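Local coordinates for protein histidine--tRNA ligase (Staphylococcus aureus, PDB 1QE0) that catalyses the ATP-dependent attachment of L-histidine to its cognate tRNA, releasing AMP and diphosphate, as a homodimeric class II aminoacyl-tRNA synthetase, at residues A[164-178]-A[221-235]. Numbering follows the deposited sequence.
Sequences NSVGDMASRKEYNEA and PRITDFLNEESKAYY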
loop_
_atom_site.group_PDB
_atom_site.type_symbol
_atom_site.label_atom_id
_atom_site.label_comp_id
_atom_site.label_asym_id
_atom_site.label_seq_id
_atom_site.Cartn_x
_atom_site.Cartn_y
_atom_site.Cartn_z
ATOM N N ASN A 164 -4.396 26.941 -12.066
ATOM C CA ASN A 164 -5.364 27.764 -12.768
ATOM C C ASN A 164 -6.665 27.701 -11.949
ATOM O O ASN A 164 -6.799 26.914 -11.008
ATOM C CB ASN A 164 -5.623 27.249 -14.204
ATOM C CG ASN A 164 -6.617 28.149 -14.986
ATOM O OD1 ASN A 164 -7.445 27.695 -15.804
ATOM N ND2 ASN A 164 -6.554 29.436 -14.691
ATOM N N SER A 165 -7.620 28.548 -12.293
ATOM C CA SER A 165 -8.876 28.553 -11.602
ATOM C C SER A 165 -9.969 28.708 -12.604
ATOM O O SER A 165 -9.898 29.568 -13.460
ATOM C CB SER A 165 -8.956 29.721 -10.666
ATOM O OG SER A 165 -10.257 29.753 -10.104
ATOM N N VAL A 166 -11.007 27.910 -12.460
ATOM C CA VAL A 166 -12.133 27.982 -13.353
ATOM C C VAL A 166 -13.321 28.600 -12.611
ATOM O O VAL A 166 -14.481 28.360 -12.945
ATOM C CB VAL A 166 -12.440 26.585 -13.920
ATOM C CG1 VAL A 166 -11.407 26.229 -14.997
ATOM C CG2 VAL A 166 -12.359 25.555 -12.816
ATOM N N GLY A 167 -13.010 29.391 -11.589
ATOM C CA GLY A 167 -14.031 30.061 -10.805
ATOM C C GLY A 167 -15.075 29.164 -10.184
ATOM O O GLY A 167 -14.949 27.966 -10.209
ATOM N N ASP A 168 -16.104 29.763 -9.606
ATOM C CA ASP A 168 -17.193 29.034 -8.954
ATOM C C ASP A 168 -18.278 28.627 -9.927
ATOM O O ASP A 168 -18.092 28.708 -11.139
ATOM C CB ASP A 168 -17.819 29.898 -7.843
ATOM C CG ASP A 168 -18.425 31.206 -8.368
ATOM O OD1 ASP A 168 -18.230 31.533 -9.551
ATOM O OD2 ASP A 168 -19.090 31.929 -7.592
ATOM N N MET A 169 -19.421 28.222 -9.374
ATOM C CA MET A 169 -20.593 27.819 -10.154
ATOM C C MET A 169 -21.239 29.021 -10.865
ATOM O O MET A 169 -21.856 28.868 -11.922
ATOM C CB MET A 169 -21.647 27.159 -9.247
ATOM C CG MET A 169 -21.422 25.684 -8.867
ATOM S SD MET A 169 -22.987 24.882 -8.251
ATOM C CE MET A 169 -22.810 23.134 -8.956
ATOM N N ALA A 170 -21.127 30.203 -10.248
ATOM C CA ALA A 170 -21.667 31.453 -10.790
ATOM C C ALA A 170 -20.910 31.824 -12.063
ATOM O O ALA A 170 -21.467 31.852 -13.162
ATOM C CB ALA A 170 -21.520 32.557 -9.766
ATOM N N SER A 171 -19.623 32.089 -11.898
ATOM C CA SER A 171 -18.754 32.429 -13.002
ATOM C C SER A 171 -18.960 31.456 -14.140
ATOM O O SER A 171 -19.123 31.851 -15.275
ATOM C CB SER A 171 -17.309 32.378 -12.534
ATOM O OG SER A 171 -17.112 33.271 -11.448
ATOM N N ARG A 172 -19.012 30.176 -13.832
ATOM C CA ARG A 172 -19.186 29.203 -14.884
ATOM C C ARG A 172 -20.541 29.361 -15.571
ATOM O O ARG A 172 -20.650 29.180 -16.791
ATOM C CB ARG A 172 -19.010 27.791 -14.357
ATOM C CG ARG A 172 -19.015 26.782 -15.463
ATOM C CD ARG A 172 -19.046 25.402 -14.912
ATOM N NE ARG A 172 -17.775 24.719 -15.110
ATOM C CZ ARG A 172 -16.775 24.704 -14.229
ATOM N NH1 ARG A 172 -15.666 24.028 -14.534
ATOM N NH2 ARG A 172 -16.880 25.340 -13.053
ATOM N N LYS A 173 -21.571 29.716 -14.810
ATOM C CA LYS A 173 -22.888 29.893 -15.397
ATOM C C LYS A 173 -22.848 31.051 -16.382
ATOM O O LYS A 173 -23.261 30.897 -17.525
ATOM C CB LYS A 173 -23.928 30.117 -14.305
ATOM C CG LYS A 173 -25.228 30.792 -14.751
ATOM C CD LYS A 173 -25.212 32.296 -14.407
ATOM C CE LYS A 173 -26.605 32.904 -14.453
ATOM N NZ LYS A 173 -27.264 32.689 -15.765
ATOM N N GLU A 174 -22.310 32.190 -15.954
ATOM C CA GLU A 174 -22.208 33.355 -16.826
ATOM C C GLU A 174 -21.186 33.187 -17.949
ATOM O O GLU A 174 -21.218 33.944 -18.908
ATOM C CB GLU A 174 -21.913 34.645 -16.039
ATOM C CG GLU A 174 -20.568 34.660 -15.314
ATOM C CD GLU A 174 -20.072 36.065 -14.954
ATOM O OE1 GLU A 174 -19.582 36.265 -13.811
ATOM O OE2 GLU A 174 -20.142 36.957 -15.833
ATOM N N TYR A 175 -20.229 32.269 -17.795
ATOM C CA TYR A 175 -19.235 32.031 -18.843
ATOM C C TYR A 175 -19.814 31.088 -19.862
ATOM O O TYR A 175 -19.408 31.094 -21.013
ATOM C CB TYR A 175 -17.952 31.404 -18.303
ATOM C CG TYR A 175 -17.131 30.705 -19.382
ATOM C CD1 TYR A 175 -17.136 29.320 -19.506
ATOM C CD2 TYR A 175 -16.372 31.435 -20.287
ATOM C CE1 TYR A 175 -16.405 28.682 -20.500
ATOM C CE2 TYR A 175 -15.644 30.811 -21.287
ATOM C CZ TYR A 175 -15.657 29.436 -21.392
ATOM O OH TYR A 175 -14.923 28.825 -22.388
ATOM N N ASN A 176 -20.685 30.200 -19.407
ATOM C CA ASN A 176 -21.327 29.258 -20.316
ATOM C C ASN A 176 -22.250 30.014 -21.267
ATOM O O ASN A 176 -22.268 29.756 -22.471
ATOM C CB ASN A 176 -22.104 28.196 -19.551
ATOM C CG ASN A 176 -21.226 27.032 -19.104
ATOM O OD1 ASN A 176 -20.233 26.696 -19.748
ATOM N ND2 ASN A 176 -21.620 26.380 -18.016
ATOM N N GLU A 177 -22.987 30.981 -20.731
ATOM C CA GLU A 177 -23.890 31.800 -21.538
ATOM C C GLU A 177 -23.112 32.505 -22.648
ATOM O O GLU A 177 -23.564 32.557 -23.783
ATOM C CB GLU A 177 -24.634 32.805 -20.661
ATOM C CG GLU A 177 -25.260 32.120 -19.457
ATOM C CD GLU A 177 -26.284 32.950 -18.725
ATOM O OE1 GLU A 177 -27.407 32.426 -18.528
ATOM O OE2 GLU A 177 -25.964 34.094 -18.322
ATOM N N ALA A 178 -21.919 32.991 -22.338
ATOM C CA ALA A 178 -21.093 33.657 -23.330
ATOM C C ALA A 178 -20.738 32.692 -24.478
ATOM O O ALA A 178 -20.757 33.083 -25.643
ATOM C CB ALA A 178 -19.854 34.207 -22.679
ATOM N N PRO A 221 -14.663 32.666 -26.184
ATOM C CA PRO A 221 -14.336 33.083 -24.814
ATOM C C PRO A 221 -13.553 32.082 -23.973
ATOM O O PRO A 221 -13.614 30.883 -24.209
ATOM C CB PRO A 221 -15.711 33.406 -24.200
ATOM C CG PRO A 221 -16.634 32.527 -24.944
ATOM C CD PRO A 221 -16.123 32.688 -26.373
ATOM N N ARG A 222 -12.783 32.604 -23.027
ATOM C CA ARG A 222 -11.978 31.790 -22.133
ATOM C C ARG A 222 -12.632 31.852 -20.752
ATOM O O ARG A 222 -13.084 32.918 -20.307
ATOM C CB ARG A 222 -10.536 32.315 -22.086
ATOM C CG ARG A 222 -9.794 32.227 -23.423
ATOM C CD ARG A 222 -8.328 32.655 -23.321
ATOM N NE ARG A 222 -7.500 31.761 -24.126
ATOM C CZ ARG A 222 -7.440 31.774 -25.457
ATOM N NH1 ARG A 222 -6.670 30.890 -26.090
ATOM N NH2 ARG A 222 -8.099 32.702 -26.151
ATOM N N ILE A 223 -12.659 30.709 -20.070
ATOM C CA ILE A 223 -13.297 30.586 -18.758
ATOM C C ILE A 223 -12.706 31.541 -17.743
ATOM O O ILE A 223 -13.428 32.234 -17.027
ATOM C CB ILE A 223 -13.225 29.105 -18.233
ATOM C CG1 ILE A 223 -14.555 28.660 -17.622
ATOM C CG2 ILE A 223 -12.112 28.930 -17.224
ATOM C CD1 ILE A 223 -15.144 29.634 -16.658
ATOM N N THR A 224 -11.386 31.631 -17.747
ATOM C CA THR A 224 -10.674 32.468 -16.799
ATOM C C THR A 224 -10.915 33.956 -16.917
ATOM O O THR A 224 -10.327 34.736 -16.202
ATOM C CB THR A 224 -9.193 32.185 -16.859
ATOM O OG1 THR A 224 -8.677 32.697 -18.091
ATOM C CG2 THR A 224 -8.963 30.667 -16.796
ATOM N N ASP A 225 -11.769 34.358 -17.834
ATOM C CA ASP A 225 -12.068 35.770 -17.982
ATOM C C ASP A 225 -13.445 36.011 -17.383
ATOM O O ASP A 225 -14.029 37.083 -17.535
ATOM C CB ASP A 225 -12.045 36.153 -19.462
ATOM C CG ASP A 225 -10.628 36.397 -19.986
ATOM O OD1 ASP A 225 -9.744 35.533 -19.780
ATOM O OD2 ASP A 225 -10.391 37.460 -20.608
ATOM N N PHE A 226 -13.977 34.971 -16.740
ATOM C CA PHE A 226 -15.289 35.018 -16.125
ATOM C C PHE A 226 -15.284 34.784 -14.625
ATOM O O PHE A 226 -16.329 34.554 -14.019
ATOM C CB PHE A 226 -16.208 34.017 -16.816
ATOM C CG PHE A 226 -16.576 34.426 -18.189
ATOM C CD1 PHE A 226 -17.777 35.060 -18.425
ATOM C CD2 PHE A 226 -15.671 34.286 -19.230
ATOM C CE1 PHE A 226 -18.072 35.565 -19.675
ATOM C CE2 PHE A 226 -15.957 34.785 -20.484
ATOM C CZ PHE A 226 -17.167 35.433 -20.704
ATOM N N LEU A 227 -14.118 34.856 -14.010
ATOM C CA LEU A 227 -14.081 34.649 -12.585
ATOM C C LEU A 227 -14.818 35.857 -12.021
ATOM O O LEU A 227 -14.705 36.955 -12.560
ATOM C CB LEU A 227 -12.645 34.604 -12.053
ATOM C CG LEU A 227 -11.607 33.682 -12.687
ATOM C CD1 LEU A 227 -10.725 33.149 -11.585
ATOM C CD2 LEU A 227 -12.265 32.547 -13.443
ATOM N N ASN A 228 -15.665 35.640 -11.020
ATOM C CA ASN A 228 -16.374 36.769 -10.438
ATOM C C ASN A 228 -15.419 37.494 -9.494
ATOM O O ASN A 228 -14.217 37.472 -9.704
ATOM C CB ASN A 228 -17.694 36.334 -9.761
ATOM C CG ASN A 228 -17.502 35.267 -8.726
ATOM O OD1 ASN A 228 -16.985 35.518 -7.637
ATOM N ND2 ASN A 228 -17.885 34.060 -9.062
ATOM N N GLU A 229 -15.928 38.127 -8.454
ATOM C CA GLU A 229 -15.048 38.838 -7.539
ATOM C C GLU A 229 -14.557 37.927 -6.420
ATOM O O GLU A 229 -13.388 37.990 -6.039
ATOM C CB GLU A 229 -15.755 40.075 -6.971
ATOM C CG GLU A 229 -14.850 41.307 -6.803
ATOM C CD GLU A 229 -14.931 42.293 -7.973
ATOM O OE1 GLU A 229 -14.439 41.968 -9.085
ATOM O OE2 GLU A 229 -15.480 43.402 -7.763
ATOM N N GLU A 230 -15.450 37.055 -5.947
ATOM C CA GLU A 230 -15.163 36.097 -4.879
ATOM C C GLU A 230 -14.193 35.025 -5.377
ATOM O O GLU A 230 -13.223 34.669 -4.699
ATOM C CB GLU A 230 -16.452 35.396 -4.432
ATOM C CG GLU A 230 -17.453 36.241 -3.634
ATOM C CD GLU A 230 -17.057 36.509 -2.156
ATOM O OE1 GLU A 230 -17.791 37.297 -1.500
ATOM O OE2 GLU A 230 -16.047 35.947 -1.642
ATOM N N SER A 231 -14.506 34.471 -6.544
ATOM C CA SER A 231 -13.699 33.434 -7.172
ATOM C C SER A 231 -12.282 33.949 -7.419
ATOM O O SER A 231 -11.295 33.208 -7.278
ATOM C CB SER A 231 -14.321 33.048 -8.510
ATOM O OG SER A 231 -15.733 32.927 -8.422
ATOM N N LYS A 232 -12.198 35.217 -7.815
ATOM C CA LYS A 232 -10.920 35.864 -8.111
ATOM C C LYS A 232 -10.115 36.140 -6.866
ATOM O O LYS A 232 -8.950 36.476 -6.980
ATOM C CB LYS A 232 -11.138 37.180 -8.869
ATOM C CG LYS A 232 -9.894 37.784 -9.505
ATOM C CD LYS A 232 -10.276 38.702 -10.685
ATOM C CE LYS A 232 -11.140 39.898 -10.238
ATOM N NZ LYS A 232 -11.472 40.880 -11.331
ATOM N N ALA A 233 -10.753 36.047 -5.697
ATOM C CA ALA A 233 -10.080 36.273 -4.421
ATOM C C ALA A 233 -9.721 34.957 -3.786
ATOM O O ALA A 233 -8.815 34.896 -2.959
ATOM C CB ALA A 233 -10.939 37.058 -3.502
ATOM N N TYR A 234 -10.476 33.911 -4.106
ATOM C CA TYR A 234 -10.160 32.585 -3.582
ATOM C C TYR A 234 -8.816 32.247 -4.229
ATOM O O TYR A 234 -7.822 31.992 -3.538
ATOM C CB TYR A 234 -11.221 31.572 -4.012
ATOM C CG TYR A 234 -11.108 30.207 -3.369
ATOM C CD1 TYR A 234 -9.908 29.486 -3.373
ATOM C CD2 TYR A 234 -12.207 29.630 -2.777
ATOM C CE1 TYR A 234 -9.828 28.229 -2.798
ATOM C CE2 TYR A 234 -12.126 28.379 -2.196
ATOM C CZ TYR A 234 -10.945 27.687 -2.204
ATOM O OH TYR A 234 -10.912 26.474 -1.564
ATOM N N TYR A 235 -8.787 32.350 -5.558
ATOM C CA TYR A 235 -7.609 32.069 -6.346
ATOM C C TYR A 235 -6.448 32.924 -5.894
ATOM O O TYR A 235 -5.316 32.435 -5.800
ATOM C CB TYR A 235 -7.885 32.293 -7.833
ATOM C CG TYR A 235 -6.689 32.014 -8.734
ATOM C CD1 TYR A 235 -6.331 32.902 -9.748
ATOM C CD2 TYR A 235 -5.916 30.852 -8.579
ATOM C CE1 TYR A 235 -5.254 32.646 -10.582
ATOM C CE2 TYR A 235 -4.838 30.591 -9.417
ATOM C CZ TYR A 235 -4.524 31.486 -10.413
ATOM O OH TYR A 235 -3.526 31.167 -11.288
#
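Y175, in the second turn of helix 169-183, reaches into the bend made by P221 to F226, and its side chain can be followed outward atom by atom. CB lies against the F226 ring at CG, while the backbone CA of Y175 stands over that ring's face, 3.8 Å from its centroid. Because CG is anti to the backbone N (chi1 160°), the tyrosine ring is sent across to I223. One face of it is covered by I223: CA is 3.5 Å from the Y175 centroid and nearly on the ring normal, with I223 CG1 above Y175 CD1 and CE1, and I223 CD1 above Y175 CG. The CD2 edge turns toward the face of F226 in an offset edge-to-face pair, with centroids 5.0 Å apart and planes at 64°. CE2 passes P221 CB, and the phenol OH at the tip donates to P221 O at 3.0 Å, from above the carbonyl plane. A178 CB, one helical turn on, touches F226 CZ.

The other end of the contact is polar. D168 is the N-cap of the helix: its OD1 accepts from S171 N at 2.8 Å and from S171 OG, the two donors arriving from opposite faces of the carboxylate plane. S171 OG in turn accepts a weak bond from N228 N, and N228 caps the helix containing S231 through OD1, which takes S231 N at 2.9 Å. Beyond, S165 CB sits over the face of Y235, whose hydroxyl bonds E251.

The contact joins strand 159-165 and helix 169-183 to the turn and the start of helix 231-245. Its chemistry is divided: an aromatic and aliphatic cluster closed by one phenol bond, and two neighbouring helix starts linked by weak bonds, N228 N to S171 OG and D168 N to S231 OG, where the D168 carboxylate would probably interact favourably with the helix dipole.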